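Local coordinates for protein endoglucanase E (Clostridium thermocellum, PDB 2WAO) that probably removes acetyl groups from plant cell-wall polysaccharides as a family 2 carbohydrate esterase, and binds cello-oligosaccharide in its active-site cleft, at residues V34-Y39 with F107-G112; F257-P262 with V294-Q299; G261-G266 with D308-I313. All blocks are in the same frame, centred on the assembly; numbering follows the deposited sequence. Where two conformers were deposited one is given.

Overall arrangement
The three contacts follow the two-part build of the chain. Interaction 1 (34-39 with 107-112) comes first in sequence and lies in the antiparallel beta N-terminal region, joining strands 33-40 and 102-108, which belong to different sheets. Interactions 2 and 3 belong to the GDSL-like esterase region, on the opposite side of the chain's centre; their centres are about 40 and 39 Å from that of interaction 1. Interaction 2 pairs the last two strands of the parallel sheet, 255-260 and 291-295. Interaction 3 opens where the first segment of interaction 2 ends, sharing G261 and P262, and is centred about 10 Å away, so the edge of the sheet leads directly into the glycan pocket.

Interaction 1: residues V34-Y39 with F107-G112; sequences VELNFY and FDFGSG
Strand 34-39 and segment 107-112 make no backbone hydrogen bond to each other: the CA atoms of L36 and F107 are 10.2 Å apart, and the gap closes to 5.3 Å between Y39 and G112. That wide spacing is filled by side chains facing one another. CD2 of L36 sits over the centre of the F107 ring, 3.7 Å from its centroid and only 2° off the normal, a CH-pi contact. The same methyl lies at the edge of the F109 ring, in its plane, so one branch serves two aromatic rings. With CG of L36 held between the backbone N and the carbonyl carbon (chi1 61°), the branch is directed at them. V34 adds CG1 beside CZ of F107. Further along, F38 lays its CB over one face of F109, offset toward the rim, 3.4 Å from CD1. The F38 and F109 rings are inclined by 18° but slid apart, with centroids 5.1 Å apart, so they scarcely overlap. Past F109 the chain reverses in a type II' turn to G112, whose CA approaches O of Y39 at 3.1 Å; an Asx turn, G110 N to D108 OD2, leads into the bend. F107 also touches L89 and V45, on strands of both sheets. Side chains meeting between two antiparallel sheets without hydrogen bonds across the gap are characteristic of a beta-sandwich.

Interaction 2: residues F257-P262 with V294-Q299; sequences FCCVGP and VEFPQQ. With BGC (beta-D-glucopyranose), chain B.
C259 and V260 pair with V294 and E295 as neighbouring parallel strands, the two ends of a beta-alpha-beta crossover that runs through helix 266-285. The end-to-end directions differ by 13°, and V294 bonds the residues flanking its partner C259, the parallel pattern: its N gives to C258 O, and its O accepts from V260 N at 2.9 Å. F296 N in turn gives to V260 O at 2.8 Å. C259 and V294 face one side of the sheet; V260 and E295 face the other, where the V260 side chain packs on helix 266-285 and E295 forms a salt bridge with R273.

F296 can be followed outward. Its CB lies 4.3 Å from CB of P262. CG is anti to the carbonyl carbon (chi1 -53°), which turns the ring back along strand 257-260. CD2 then reaches O of G261, which lies near the ring plane at its edge. CE2 meets CB of C259 at 3.6 Å, and CZ comes near SG of the same cysteine. That sulfur is 5.0 Å from the ring centroid, an oblique sulfur-aromatic contact. CG1 of V294 stands above one face, toward the rim. M319 of helix 313-331 also touches this phenylalanine.

Beyond the strands the two segments stay joined at P262, which follows a cis peptide bond. Its ring brings CB against O of P297. The segment also reaches the glycan pocket: NE2 of Q298 is 3.1 Å from C2 of glucose B, while NE2 of Q299 bonds O of W309 and O6 of another glucose. A final backbone bond runs from Q299 N to P262 O, 3.0 Å long and nearly straight at 169°, with the donor in the carbonyl plane, on a lone pair.

Interaction 3: residues G261-G266 with D308-I313; sequences GPMLWG and DWHPSI. With BGC (beta-D-glucopyranose), chain B; BGC (beta-D-glucopyranose), chain C; BGC (beta-D-glucopyranose), chain D; BGC (beta-D-glucopyranose), chain E.
M263 meets H310 and P311 by sulfur and methyl contacts, with no hydrogen bond between the two loops. Its CE lies over the centre of the imidazole, 3.7 Å from the centroid and 7° off the normal, a CH-pi contact. SD is 4.1 Å from the same centroid, at an oblique 33°. The bend at chi3 (68°) folds the methyl back over the ring instead of letting the chain run on. Apolar contacts continue the seam: SD also touches CD of P311, and the rings of P262 and P311 meet through their CG atoms at 3.8 Å, crossing at about a right angle.

Polar contacts are shared between sugars and protein. O of M263 accepts a hydrogen bond from O6 of glucose C at 2.8 Å. NE2 of H310 and O6 of glucose E are hydrogen-bonded at 3.3 Å. OD2 of D308 is held by the hydroxyl of Y136, whose ring stacks on H310.

Aromatic contacts line the chain of glucoses. W265 places C6 of glucose B over the centre of one face, 3.7 Å above its plane. W309 carries C2 of glucose C over a face, offset toward the rim. Glucose C thus lies between the two tryptophans, with W265 reaching on to glucose B and H310 farther along the oligosaccharide. Such aromatic platforms are characteristic of a carbohydrate-binding cleft. H310, with ND1 bonded to the carbonyl O of E307 and with S131 of helix 131-134 beside it, is consistent with a Ser-His active centre of the SGNH hydrolase fold; S131 also bonds a glucose.

Interaction 1: residues V34-Y39 with F107-G112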
loop_
_atom_site.group_PDB
_atom_site.type_symbol
_atom_site.label_atom_id
_atom_site.label_comp_id
_atom_site.label_asym_id
_atom_site.label_seq_id
_atom_site.Cartn_x
_atom_site.Cartn_y
_atom_site.Cartn_z
ATOM N N VAL A 34 5.406 11.226 4.543
ATOM C CA VAL A 34 6.506 12.058 5.012
ATOM C C VAL A 34 6.243 12.220 6.506
ATOM O O VAL A 34 5.114 12.494 6.937
ATOM C CB VAL A 34 6.485 13.454 4.305
ATOM C CG1 VAL A 34 7.617 14.304 4.806
ATOM C CG2 VAL A 34 6.592 13.279 2.753
ATOM N N GLU A 35 7.259 12.045 7.331
ATOM C CA GLU A 35 7.032 12.118 8.756
ATOM C C GLU A 35 8.109 13.017 9.413
ATOM O O GLU A 35 9.291 12.936 9.083
ATOM C CB GLU A 35 7.014 10.699 9.316
ATOM C CG GLU A 35 6.993 10.602 10.796
ATOM C CD GLU A 35 7.093 9.151 11.288
ATOM O OE1 GLU A 35 7.514 8.261 10.491
ATOM O OE2 GLU A 35 6.801 8.922 12.490
ATOM N N LEU A 36 7.672 13.897 10.295
ATOM C CA LEU A 36 8.605 14.870 10.899
ATOM C C LEU A 36 8.082 15.366 12.240
ATOM O O LEU A 36 6.911 15.215 12.535
ATOM C CB LEU A 36 8.854 16.035 9.916
ATOM C CG LEU A 36 7.623 16.880 9.492
ATOM C CD1 LEU A 36 7.195 17.838 10.629
ATOM C CD2 LEU A 36 7.945 17.668 8.238
ATOM N N ASN A 37 8.971 15.948 13.036
ATOM C CA ASN A 37 8.612 16.697 14.224
ATOM C C ASN A 37 8.850 18.187 13.998
ATOM O O ASN A 37 9.824 18.561 13.357
ATOM C CB ASN A 37 9.469 16.239 15.414
ATOM C CG ASN A 37 9.164 14.797 15.842
ATOM O OD1 ASN A 37 8.016 14.445 16.139
ATOM N ND2 ASN A 37 10.192 13.975 15.871
ATOM N N PHE A 38 7.934 19.027 14.462
ATOM C CA PHE A 38 8.145 20.468 14.359
ATOM C C PHE A 38 7.771 21.141 15.667
ATOM O O PHE A 38 6.973 20.610 16.467
ATOM C CB PHE A 38 7.399 21.100 13.173
ATOM C CG PHE A 38 5.909 21.123 13.326
ATOM C CD1 PHE A 38 5.249 22.286 13.769
ATOM C CD2 PHE A 38 5.153 20.000 12.999
ATOM C CE1 PHE A 38 3.837 22.326 13.931
ATOM C CE2 PHE A 38 3.736 20.035 13.131
ATOM C CZ PHE A 38 3.079 21.228 13.611
ATOM N N TYR A 39 8.356 22.310 15.862
ATOM C CA TYR A 39 8.017 23.168 16.985
ATOM C C TYR A 39 7.213 24.334 16.425
ATOM O O TYR A 39 7.628 24.981 15.480
ATOM C CB TYR A 39 9.272 23.710 17.687
ATOM C CG TYR A 39 8.919 24.427 18.979
ATOM C CD1 TYR A 39 8.908 23.743 20.189
ATOM C CD2 TYR A 39 8.528 25.764 18.971
ATOM C CE1 TYR A 39 8.553 24.389 21.390
ATOM C CE2 TYR A 39 8.167 26.426 20.171
ATOM C CZ TYR A 39 8.181 25.717 21.366
ATOM O OH TYR A 39 7.830 26.334 22.553
ATOM N N PHE A 107 8.344 22.344 3.354
ATOM C CA PHE A 107 7.448 22.636 4.457
ATOM C C PHE A 107 7.681 24.044 4.947
ATOM O O PHE A 107 8.757 24.601 4.740
ATOM C CB PHE A 107 7.674 21.632 5.595
ATOM C CG PHE A 107 7.120 20.252 5.308
ATOM C CD1 PHE A 107 5.845 19.895 5.749
ATOM C CD2 PHE A 107 7.886 19.302 4.619
ATOM C CE1 PHE A 107 5.330 18.589 5.471
ATOM C CE2 PHE A 107 7.396 18.006 4.347
ATOM C CZ PHE A 107 6.131 17.661 4.766
ATOM N N ASP A 108 6.677 24.611 5.619
ATOM C CA ASP A 108 6.847 25.877 6.339
ATOM C C ASP A 108 6.153 25.816 7.700
ATOM O O ASP A 108 4.996 25.403 7.800
ATOM C CB ASP A 108 6.317 27.065 5.536
ATOM C CG ASP A 108 6.576 28.384 6.268
ATOM O OD1 ASP A 108 7.606 28.986 5.976
ATOM O OD2 ASP A 108 5.838 28.746 7.197
ATOM N N PHE A 109 6.855 26.254 8.732
ATOM C CA PHE A 109 6.344 26.166 10.088
ATOM C C PHE A 109 6.034 27.526 10.719
ATOM O O PHE A 109 5.969 27.651 11.950
ATOM C CB PHE A 109 7.297 25.322 10.947
ATOM C CG PHE A 109 7.534 23.942 10.374
ATOM C CD1 PHE A 109 6.536 22.970 10.456
ATOM C CD2 PHE A 109 8.727 23.634 9.722
ATOM C CE1 PHE A 109 6.701 21.698 9.888
ATOM C CE2 PHE A 109 8.937 22.344 9.168
ATOM C CZ PHE A 109 7.912 21.377 9.249
ATOM N N GLY A 110 5.823 28.530 9.875
ATOM C CA GLY A 110 5.585 29.877 10.364
ATOM C C GLY A 110 6.777 30.377 11.157
ATOM O O GLY A 110 7.898 30.353 10.662
ATOM N N SER A 111 6.536 30.820 12.396
ATOM C CA SER A 111 7.603 31.344 13.237
ATOM C C SER A 111 8.327 30.227 13.976
ATOM O O SER A 111 9.337 30.462 14.643
ATOM C CB SER A 111 7.056 32.398 14.202
ATOM O OG SER A 111 6.925 33.627 13.505
ATOM N N GLY A 112 7.808 28.996 13.831
ATOM C CA GLY A 112 8.422 27.817 14.447
ATOM C C GLY A 112 9.551 27.229 13.599
ATOM O O GLY A 112 10.165 27.935 12.802
#

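Interaction 2: residues F257-P262 with V294-Q299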
loop_
_atom_site.group_PDB
_atom_site.type_symbol
_atom_site.label_atom_id
_atom_site.label_comp_id
_atom_site.label_asym_id
_atom_site.label_seq_id
_atom_site.Cartn_x
_atom_site.Cartn_y
_atom_site.Cartn_z
ATOM N N PHE A 257 4.184 -13.845 2.909
ATOM C CA PHE A 257 2.777 -14.270 3.176
ATOM C C PHE A 257 1.970 -14.122 1.909
ATOM O O PHE A 257 1.843 -12.998 1.385
ATOM C CB PHE A 257 2.191 -13.414 4.315
ATOM C CG PHE A 257 2.810 -13.714 5.633
ATOM C CD1 PHE A 257 2.201 -14.638 6.506
ATOM C CD2 PHE A 257 3.989 -13.063 6.029
ATOM C CE1 PHE A 257 2.777 -14.924 7.744
ATOM C CE2 PHE A 257 4.573 -13.357 7.261
ATOM C CZ PHE A 257 3.977 -14.273 8.114
ATOM N N CYS A 258 1.493 -15.252 1.387
ATOM C CA CYS A 258 0.707 -15.294 0.126
ATOM C C CYS A 258 -0.787 -15.370 0.445
ATOM O O CYS A 258 -1.237 -16.320 1.128
ATOM C CB CYS A 258 1.118 -16.519 -0.697
ATOM S SG CYS A 258 2.846 -16.459 -1.168
ATOM N N CYS A 259 -1.562 -14.385 -0.000
ATOM C CA CYS A 259 -2.918 -14.197 0.583
ATOM C C CYS A 259 -3.995 -14.272 -0.472
ATOM O O CYS A 259 -3.798 -13.786 -1.584
ATOM C CB CYS A 259 -3.040 -12.831 1.286
ATOM S SG CYS A 259 -1.808 -12.512 2.546
ATOM N N VAL A 260 -5.123 -14.891 -0.130
ATOM C CA VAL A 260 -6.270 -14.927 -1.033
ATOM C C VAL A 260 -7.490 -14.343 -0.289
ATOM O O VAL A 260 -7.734 -14.697 0.839
ATOM C CB VAL A 260 -6.531 -16.399 -1.485
ATOM C CG1 VAL A 260 -7.810 -16.500 -2.231
ATOM C CG2 VAL A 260 -5.370 -16.878 -2.410
ATOM N N GLY A 261 -8.241 -13.462 -0.939
ATOM C CA GLY A 261 -9.522 -12.968 -0.419
ATOM C C GLY A 261 -9.369 -11.473 -0.206
ATOM O O GLY A 261 -8.258 -10.966 -0.235
ATOM N N PRO A 262 -10.481 -10.774 0.097
ATOM C CA PRO A 262 -11.826 -11.327 0.311
ATOM C C PRO A 262 -12.846 -11.085 -0.851
ATOM O O PRO A 262 -14.050 -11.257 -0.635
ATOM C CB PRO A 262 -12.271 -10.488 1.512
ATOM C CG PRO A 262 -11.766 -9.116 1.102
ATOM C CD PRO A 262 -10.431 -9.337 0.429
ATOM N N VAL A 294 -2.268 -17.335 3.598
ATOM C CA VAL A 294 -3.342 -16.708 4.431
ATOM C C VAL A 294 -4.582 -16.521 3.588
ATOM O O VAL A 294 -4.510 -16.021 2.465
ATOM C CB VAL A 294 -2.932 -15.323 5.033
ATOM C CG1 VAL A 294 -4.032 -14.746 5.962
ATOM C CG2 VAL A 294 -1.540 -15.373 5.699
ATOM N N GLU A 295 -5.721 -16.976 4.103
ATOM C CA GLU A 295 -7.000 -16.691 3.427
ATOM C C GLU A 295 -7.872 -15.740 4.247
ATOM O O GLU A 295 -8.160 -16.006 5.442
ATOM C CB GLU A 295 -7.774 -17.966 3.100
ATOM C CG GLU A 295 -9.078 -17.598 2.344
ATOM C CD GLU A 295 -9.863 -18.813 1.804
ATOM O OE1 GLU A 295 -9.348 -19.968 1.938
ATOM O OE2 GLU A 295 -10.967 -18.565 1.223
ATOM N N PHE A 296 -8.261 -14.620 3.622
ATOM C CA PHE A 296 -9.267 -13.724 4.200
ATOM C C PHE A 296 -10.618 -14.230 3.747
ATOM O O PHE A 296 -10.883 -14.318 2.538
ATOM C CB PHE A 296 -9.040 -12.290 3.744
ATOM C CG PHE A 296 -7.636 -11.782 3.997
ATOM C CD1 PHE A 296 -7.218 -11.479 5.297
ATOM C CD2 PHE A 296 -6.765 -11.540 2.926
ATOM C CE1 PHE A 296 -5.948 -10.956 5.538
ATOM C CE2 PHE A 296 -5.496 -11.028 3.150
ATOM C CZ PHE A 296 -5.078 -10.733 4.451
ATOM N N PRO A 297 -11.468 -14.621 4.706
ATOM C CA PRO A 297 -12.773 -15.161 4.328
ATOM C C PRO A 297 -13.517 -14.183 3.437
ATOM O O PRO A 297 -13.451 -12.954 3.627
ATOM C CB PRO A 297 -13.499 -15.290 5.684
ATOM C CG PRO A 297 -12.377 -15.583 6.611
ATOM C CD PRO A 297 -11.294 -14.620 6.167
ATOM N N GLN A 298 -14.184 -14.742 2.439
ATOM C CA GLN A 298 -14.931 -13.941 1.468
ATOM C C GLN A 298 -15.886 -12.963 2.169
ATOM O O GLN A 298 -16.584 -13.330 3.116
ATOM C CB GLN A 298 -15.724 -14.903 0.617
ATOM C CG GLN A 298 -16.486 -14.238 -0.461
ATOM C CD GLN A 298 -17.497 -15.164 -1.118
ATOM O OE1 GLN A 298 -17.479 -16.397 -0.951
ATOM N NE2 GLN A 298 -18.373 -14.567 -1.875
ATOM N N GLN A 299 -15.907 -11.724 1.711
ATOM C CA GLN A 299 -16.861 -10.736 2.240
ATOM C C GLN A 299 -18.277 -11.220 1.860
ATOM O O GLN A 299 -18.506 -11.687 0.744
ATOM C CB GLN A 299 -16.554 -9.307 1.717
ATOM C CG GLN A 299 -16.621 -9.181 0.227
ATOM C CD GLN A 299 -16.118 -7.841 -0.364
ATOM O OE1 GLN A 299 -15.665 -6.918 0.356
ATOM N NE2 GLN A 299 -16.194 -7.752 -1.699
HETATM C C2 BGC B . -20.885 -12.982 -2.858
HETATM C C3 BGC B . -20.825 -11.685 -3.655
HETATM C C4 BGC B . -20.844 -11.963 -5.154
HETATM C C5 BGC B . -21.952 -12.946 -5.513
HETATM C C6 BGC B . -21.917 -13.288 -6.998
HETATM C C1 BGC B . -21.990 -13.893 -3.379
HETATM O O1 BGC B . -21.953 -15.121 -2.686
HETATM O O2 BGC B . -21.120 -12.689 -1.499
HETATM O O3 BGC B . -19.649 -10.982 -3.322
HETATM O O4 BGC B . -20.956 -11.143 -5.713
HETATM O O5 BGC B . -21.797 -14.127 -4.756
HETATM O O6 BGC B . -22.590 -14.508 -7.215
#

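Interaction 3: residues G261-G266 with D308-I313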
loop_
_atom_site.group_PDB
_atom_site.type_symbol
_atom_site.label_atom_id
_atom_site.label_comp_id
_atom_site.label_asym_id
_atom_site.label_seq_id
_atom_site.Cartn_x
_atom_site.Cartn_y
_atom_site.Cartn_z
ATOM N N GLY A 261 -8.241 -13.462 -0.939
ATOM C CA GLY A 261 -9.522 -12.968 -0.419
ATOM C C GLY A 261 -9.369 -11.473 -0.206
ATOM O O GLY A 261 -8.258 -10.966 -0.235
ATOM N N PRO A 262 -10.481 -10.774 0.097
ATOM C CA PRO A 262 -11.826 -11.327 0.311
ATOM C C PRO A 262 -12.846 -11.085 -0.851
ATOM O O PRO A 262 -14.050 -11.257 -0.635
ATOM C CB PRO A 262 -12.271 -10.488 1.512
ATOM C CG PRO A 262 -11.766 -9.116 1.102
ATOM C CD PRO A 262 -10.431 -9.337 0.429
ATOM N N MET A 263 -12.390 -10.668 -2.026
ATOM C CA MET A 263 -13.289 -10.332 -3.137
ATOM C C MET A 263 -13.679 -11.481 -4.078
ATOM O O MET A 263 -14.730 -11.425 -4.688
ATOM C CB MET A 263 -12.746 -9.157 -3.962
ATOM C CG MET A 263 -12.697 -7.872 -3.157
ATOM S SD MET A 263 -12.161 -6.525 -4.231
ATOM C CE MET A 263 -13.587 -6.375 -5.342
ATOM N N LEU A 264 -12.843 -12.507 -4.208
ATOM C CA LEU A 264 -13.169 -13.637 -5.067
ATOM C C LEU A 264 -14.350 -14.435 -4.500
ATOM O O LEU A 264 -14.580 -14.452 -3.269
ATOM C CB LEU A 264 -11.944 -14.540 -5.276
ATOM C CG LEU A 264 -10.924 -13.887 -6.226
ATOM C CD1 LEU A 264 -9.749 -14.842 -6.362
ATOM C CD2 LEU A 264 -11.589 -13.633 -7.632
ATOM N N TRP A 265 -15.101 -15.079 -5.396
ATOM C CA TRP A 265 -16.289 -15.864 -4.982
ATOM C C TRP A 265 -16.377 -17.071 -5.932
ATOM O O TRP A 265 -15.723 -17.120 -7.004
ATOM C CB TRP A 265 -17.584 -15.009 -5.087
ATOM C CG TRP A 265 -17.864 -14.621 -6.501
ATOM C CD1 TRP A 265 -17.273 -13.603 -7.225
ATOM C CD2 TRP A 265 -18.749 -15.296 -7.408
ATOM N NE1 TRP A 265 -17.766 -13.601 -8.520
ATOM C CE2 TRP A 265 -18.681 -14.613 -8.654
ATOM C CE3 TRP A 265 -19.621 -16.394 -7.274
ATOM C CZ2 TRP A 265 -19.423 -15.013 -9.777
ATOM C CZ3 TRP A 265 -20.392 -16.790 -8.397
ATOM C CH2 TRP A 265 -20.283 -16.089 -9.629
ATOM N N GLY A 266 -17.190 -18.030 -5.539
ATOM C CA GLY A 266 -17.542 -19.167 -6.418
ATOM C C GLY A 266 -16.347 -19.948 -6.914
ATOM O O GLY A 266 -15.358 -20.151 -6.178
ATOM N N ASP A 308 -17.638 -0.269 -6.246
ATOM C CA ASP A 308 -17.422 -1.433 -7.104
ATOM C C ASP A 308 -17.224 -2.762 -6.343
ATOM O O ASP A 308 -16.480 -3.627 -6.809
ATOM C CB ASP A 308 -16.263 -1.175 -8.109
ATOM C CG ASP A 308 -16.659 -0.165 -9.190
ATOM O OD1 ASP A 308 -17.856 -0.181 -9.586
ATOM O OD2 ASP A 308 -15.787 0.636 -9.616
ATOM N N TRP A 309 -17.930 -2.914 -5.204
ATOM C CA TRP A 309 -17.819 -4.111 -4.328
ATOM C C TRP A 309 -16.461 -4.287 -3.656
ATOM O O TRP A 309 -16.189 -5.372 -3.102
ATOM C CB TRP A 309 -18.080 -5.396 -5.122
ATOM C CG TRP A 309 -19.419 -5.487 -5.803
ATOM C CD1 TRP A 309 -19.831 -4.807 -6.903
ATOM C CD2 TRP A 309 -20.498 -6.354 -5.436
ATOM N NE1 TRP A 309 -21.116 -5.174 -7.234
ATOM C CE2 TRP A 309 -21.543 -6.128 -6.352
ATOM C CE3 TRP A 309 -20.689 -7.277 -4.397
ATOM C CZ2 TRP A 309 -22.763 -6.790 -6.272
ATOM C CZ3 TRP A 309 -21.907 -7.957 -4.322
ATOM C CH2 TRP A 309 -22.924 -7.710 -5.261
ATOM N N HIS A 310 -15.576 -3.276 -3.708
ATOM C CA HIS A 310 -14.306 -3.435 -2.997
ATOM C C HIS A 310 -14.523 -3.381 -1.471
ATOM O O HIS A 310 -15.624 -2.945 -0.984
ATOM C CB HIS A 310 -13.291 -2.394 -3.483
ATOM C CG HIS A 310 -12.839 -2.654 -4.889
ATOM N ND1 HIS A 310 -13.668 -2.473 -5.973
ATOM C CD2 HIS A 310 -11.682 -3.158 -5.385
ATOM C CE1 HIS A 310 -13.028 -2.805 -7.087
ATOM N NE2 HIS A 310 -11.814 -3.208 -6.760
ATOM N N PRO A 311 -13.515 -3.844 -0.683
ATOM C CA PRO A 311 -13.790 -3.934 0.768
ATOM C C PRO A 311 -14.082 -2.595 1.478
ATOM O O PRO A 311 -13.439 -1.592 1.199
ATOM C CB PRO A 311 -12.531 -4.619 1.338
ATOM C CG PRO A 311 -11.959 -5.393 0.143
ATOM C CD PRO A 311 -12.213 -4.445 -1.026
ATOM N N SER A 312 -15.029 -2.646 2.428
ATOM C CA SER A 312 -15.331 -1.524 3.328
ATOM C C SER A 312 -14.193 -1.394 4.365
ATOM O O SER A 312 -13.340 -2.322 4.489
ATOM C CB SER A 312 -16.633 -1.854 4.085
ATOM O OG SER A 312 -16.420 -3.002 4.911
ATOM N N ILE A 313 -14.188 -0.295 5.129
ATOM C CA ILE A 313 -13.210 -0.175 6.208
ATOM C C ILE A 313 -13.384 -1.304 7.222
ATOM O O ILE A 313 -12.388 -1.865 7.706
ATOM C CB ILE A 313 -13.242 1.210 6.846
ATOM C CG1 ILE A 313 -12.550 2.179 5.865
ATOM C CG2 ILE A 313 -12.439 1.203 8.174
ATOM C CD1 ILE A 313 -12.919 3.579 6.091
HETATM C C2 BGC B . -20.885 -12.982 -2.858
HETATM C C3 BGC B . -20.825 -11.685 -3.655
HETATM C C4 BGC B . -20.844 -11.963 -5.154
HETATM C C5 BGC B . -21.952 -12.946 -5.513
HETATM C C6 BGC B . -21.917 -13.288 -6.998
HETATM C C1 BGC B . -21.990 -13.893 -3.379
HETATM O O1 BGC B . -21.953 -15.121 -2.686
HETATM O O2 BGC B . -21.120 -12.689 -1.499
HETATM O O3 BGC B . -19.649 -10.982 -3.322
HETATM O O4 BGC B . -20.956 -11.143 -5.713
HETATM O O5 BGC B . -21.797 -14.127 -4.756
HETATM O O6 BGC B . -22.590 -14.508 -7.215
HETATM C C2 BGC C . -20.389 -9.851 -7.673
HETATM C C3 BGC C . -19.196 -9.491 -8.549
HETATM C C4 BGC C . -18.013 -8.993 -7.704
HETATM C C5 BGC C . -17.763 -9.814 -6.426
HETATM C C6 BGC C . -16.789 -9.121 -5.480
HETATM C C1 BGC C . -19.887 -10.738 -6.539
HETATM O O2 BGC C . -21.292 -10.578 -8.448
HETATM O O3 BGC C . -19.625 -8.504 -9.463
HETATM O O4 BGC C . -17.081 -8.712 -8.628
HETATM O O5 BGC C . -18.988 -10.021 -5.745
HETATM O O6 BGC C . -16.802 -9.662 -4.153
HETATM C C2 BGC D . -15.071 -7.444 -8.973
HETATM C C3 BGC D . -14.533 -6.025 -9.148
HETATM C C4 BGC D . -15.381 -5.245 -10.140
HETATM C C5 BGC D . -16.863 -5.296 -9.750
HETATM C C6 BGC D . -17.667 -4.717 -10.917
HETATM C C1 BGC D . -16.569 -7.397 -8.618
HETATM O O2 BGC D . -14.354 -8.134 -7.953
HETATM O O3 BGC D . -13.194 -6.084 -9.583
HETATM O O4 BGC D . -15.106 -3.938 -10.192
HETATM O O5 BGC D . -17.334 -6.632 -9.531
HETATM O O6 BGC D . -18.984 -4.849 -10.499
HETATM C C2 BGC E . -14.443 -2.114 -11.663
HETATM C C3 BGC E . -13.335 -1.657 -12.601
HETATM C C4 BGC E . -11.983 -1.740 -11.883
HETATM C C5 BGC E . -11.790 -3.177 -11.349
HETATM C C6 BGC E . -10.431 -3.445 -10.673
HETATM C C1 BGC E . -14.119 -3.501 -11.118
HETATM O O2 BGC E . -15.695 -2.071 -12.356
HETATM O O3 BGC E . -13.584 -0.307 -13.016
HETATM O O4 BGC E . -11.137 -1.533 -12.900
HETATM O O5 BGC E . -12.865 -3.480 -10.462
HETATM O O6 BGC E . -10.292 -2.573 -9.565
#